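Local coordinates for protein guanine deaminase (Escherichia coli, PDB 6OHC) that catalyses the zinc-dependent hydrolytic deamination of guanine to xanthine and ammonia, at residues 167-172 against 204-209. Sequence-based numbering, arbitrary orientation.
Sequences KVMMDR and YAITPR
Tyr204 swings its CG opposite the backbone N (chi1 -167°), and its ring carries the hydroxyl across to the backbone N of Lys167. Arg209 starts the same way (chi1 -169°), runs beside Met170, and bends at chi3, which brings its guanidinium to the methionine end: Met170 CE sits at the guanidinium edge, 3.2 Å from Arg209 NH2. Val168 CG1 packs obliquely against the same group, 3.6 Å from Arg209 NE, a nitrogen that this contact buries without a hydrogen-bond partner. NH2 instead has a salt bridge to Glu110. Between the backbones, Met169 is gripped in the parallel manner: its N donates to Thr207 O at 2.8 Å, and its O accepts from Arg209 N at 3.0 Å, nearly straight and in the carbonyl plane. Farther back, Lys167 N donates to Tyr204 OH at 3.1 Å. A water at the edge of the tyrosine ring, in its plane, joins that hydroxyl to Lys167 O, to which its oxygen donates at 2.8 Å. A phenylalanine in place of Tyr204 would probably leave Lys167 N without this acceptor and the water less firmly held. Strands 164-169 and 203-208 are neighbours in the amidohydrolase TIM barrel, connected through helix 182-196, against which Tyr204 packs; Met169 touches helix 216-228, while Arg209, a probable substrate-binding residue, has its side chain about 7 Å from the zinc ion and touches Phe141 of strand 135-141.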
loop_
_atom_site.group_PDB
_atom_site.type_symbol
_atom_site.label_atom_id
_atom_site.label_comp_id
_atom_site.label_asym_id
_atom_site.label_seq_id
_atom_site.Cartn_x
_atom_site.Cartn_y
_atom_site.Cartn_z
ATOM N N LYS B 167 -4.273 -28.295 -9.962
ATOM C CA LYS B 167 -5.217 -28.723 -8.903
ATOM C C LYS B 167 -4.446 -28.792 -7.590
ATOM O O LYS B 167 -3.284 -29.318 -7.577
ATOM C CB LYS B 167 -5.824 -30.079 -9.222
ATOM C CG LYS B 167 -6.709 -30.675 -8.137
ATOM C CD LYS B 167 -6.519 -32.190 -8.051
ATOM C CE LYS B 167 -7.345 -32.873 -7.014
ATOM N NZ LYS B 167 -7.035 -32.481 -5.635
ATOM N N VAL B 168 -5.051 -28.229 -6.546
ATOM C CA VAL B 168 -4.515 -28.331 -5.174
ATOM C C VAL B 168 -4.719 -29.771 -4.699
ATOM O O VAL B 168 -5.821 -30.268 -4.801
ATOM C CB VAL B 168 -5.187 -27.314 -4.242
ATOM C CG1 VAL B 168 -4.680 -27.558 -2.835
ATOM C CG2 VAL B 168 -4.897 -25.889 -4.724
ATOM N N MET B 169 -3.662 -30.388 -4.196
ATOM C CA MET B 169 -3.721 -31.710 -3.529
ATOM C C MET B 169 -3.740 -31.493 -2.014
ATOM O O MET B 169 -2.887 -30.763 -1.500
ATOM C CB MET B 169 -2.531 -32.570 -3.943
ATOM C CG MET B 169 -2.321 -32.561 -5.452
ATOM S SD MET B 169 -0.851 -33.399 -5.970
ATOM C CE MET B 169 0.363 -32.239 -5.393
ATOM N N MET B 170 -4.727 -32.086 -1.347
ATOM C CA MET B 170 -5.074 -31.842 0.077
ATOM C C MET B 170 -5.953 -33.006 0.566
ATOM O O MET B 170 -7.159 -32.962 0.289
ATOM C CB MET B 170 -5.859 -30.516 0.108
ATOM C CG MET B 170 -6.024 -29.804 1.440
ATOM S SD MET B 170 -7.214 -28.347 1.355
ATOM C CE MET B 170 -7.462 -28.338 -0.419
ATOM N N ASP B 171 -5.391 -33.992 1.265
ATOM C CA ASP B 171 -6.170 -35.183 1.700
ATOM C C ASP B 171 -6.403 -35.165 3.215
ATOM O O ASP B 171 -7.124 -36.049 3.669
ATOM C CB ASP B 171 -5.547 -36.511 1.244
ATOM C CG ASP B 171 -4.211 -36.893 1.881
ATOM O OD1 ASP B 171 -3.467 -35.987 2.381
ATOM O OD2 ASP B 171 -3.895 -38.088 1.821
ATOM N N ARG B 172 -5.898 -34.190 3.972
ATOM C CA ARG B 172 -6.060 -34.225 5.446
ATOM C C ARG B 172 -5.946 -32.838 6.100
ATOM O O ARG B 172 -5.584 -31.867 5.434
ATOM C CB ARG B 172 -4.996 -35.153 6.046
ATOM C CG ARG B 172 -3.611 -34.531 6.030
ATOM C CD ARG B 172 -2.586 -35.251 6.884
ATOM N NE ARG B 172 -1.284 -34.616 6.751
ATOM C CZ ARG B 172 -0.142 -35.190 7.059
ATOM N NH1 ARG B 172 -0.114 -36.397 7.589
ATOM N NH2 ARG B 172 0.992 -34.553 6.896
ATOM N N TYR B 204 1.335 -26.990 -16.583
ATOM C CA TYR B 204 0.771 -27.598 -15.350
ATOM C C TYR B 204 1.815 -27.559 -14.234
ATOM O O TYR B 204 3.030 -27.799 -14.461
ATOM C CB TYR B 204 0.295 -29.041 -15.585
ATOM C CG TYR B 204 -0.546 -29.535 -14.443
ATOM C CD1 TYR B 204 0.063 -30.080 -13.320
ATOM C CD2 TYR B 204 -1.926 -29.370 -14.436
ATOM C CE1 TYR B 204 -0.694 -30.506 -12.235
ATOM C CE2 TYR B 204 -2.683 -29.779 -13.354
ATOM C CZ TYR B 204 -2.072 -30.341 -12.245
ATOM O OH TYR B 204 -2.806 -30.699 -11.150
ATOM N N ALA B 205 1.355 -27.301 -13.024
ATOM C CA ALA B 205 2.214 -27.414 -11.833
ATOM C C ALA B 205 1.560 -28.431 -10.896
ATOM O O ALA B 205 0.352 -28.313 -10.600
ATOM C CB ALA B 205 2.396 -26.057 -11.154
ATOM N N ILE B 206 2.358 -29.369 -10.412
ATOM C CA ILE B 206 1.920 -30.294 -9.339
ATOM C C ILE B 206 1.864 -29.471 -8.057
ATOM O O ILE B 206 2.898 -28.961 -7.646
ATOM C CB ILE B 206 2.833 -31.531 -9.281
ATOM C CG1 ILE B 206 2.766 -32.325 -10.598
ATOM C CG2 ILE B 206 2.438 -32.384 -8.087
ATOM C CD1 ILE B 206 4.090 -32.996 -10.955
ATOM N N THR B 207 0.680 -29.360 -7.452
ATOM C CA THR B 207 0.355 -28.342 -6.417
ATOM C C THR B 207 -0.213 -29.038 -5.181
ATOM O O THR B 207 -1.403 -28.961 -4.885
ATOM C CB THR B 207 -0.599 -27.297 -6.996
ATOM O OG1 THR B 207 -0.131 -26.963 -8.312
ATOM C CG2 THR B 207 -0.679 -26.052 -6.130
ATOM N N PRO B 208 0.646 -29.682 -4.354
ATOM C CA PRO B 208 0.250 -30.023 -2.997
ATOM C C PRO B 208 0.161 -28.721 -2.198
ATOM O O PRO B 208 1.114 -27.928 -2.235
ATOM C CB PRO B 208 1.378 -30.891 -2.467
ATOM C CG PRO B 208 2.559 -30.751 -3.457
ATOM C CD PRO B 208 2.069 -29.953 -4.638
ATOM N N ARG B 209 -0.981 -28.466 -1.561
ATOM C CA ARG B 209 -1.163 -27.193 -0.837
ATOM C C ARG B 209 0.086 -26.937 -0.014
ATOM O O ARG B 209 0.656 -25.820 -0.147
ATOM C CB ARG B 209 -2.397 -27.163 0.035
ATOM C CG ARG B 209 -2.669 -25.761 0.520
ATOM C CD ARG B 209 -3.946 -25.676 1.267
ATOM N NE ARG B 209 -5.038 -25.845 0.366
ATOM C CZ ARG B 209 -5.791 -24.874 -0.132
ATOM N NH1 ARG B 209 -5.513 -23.603 0.064
ATOM N NH2 ARG B 209 -6.837 -25.185 -0.864
HETATM O O HOH W 1 -1.686 -31.156 -8.992
#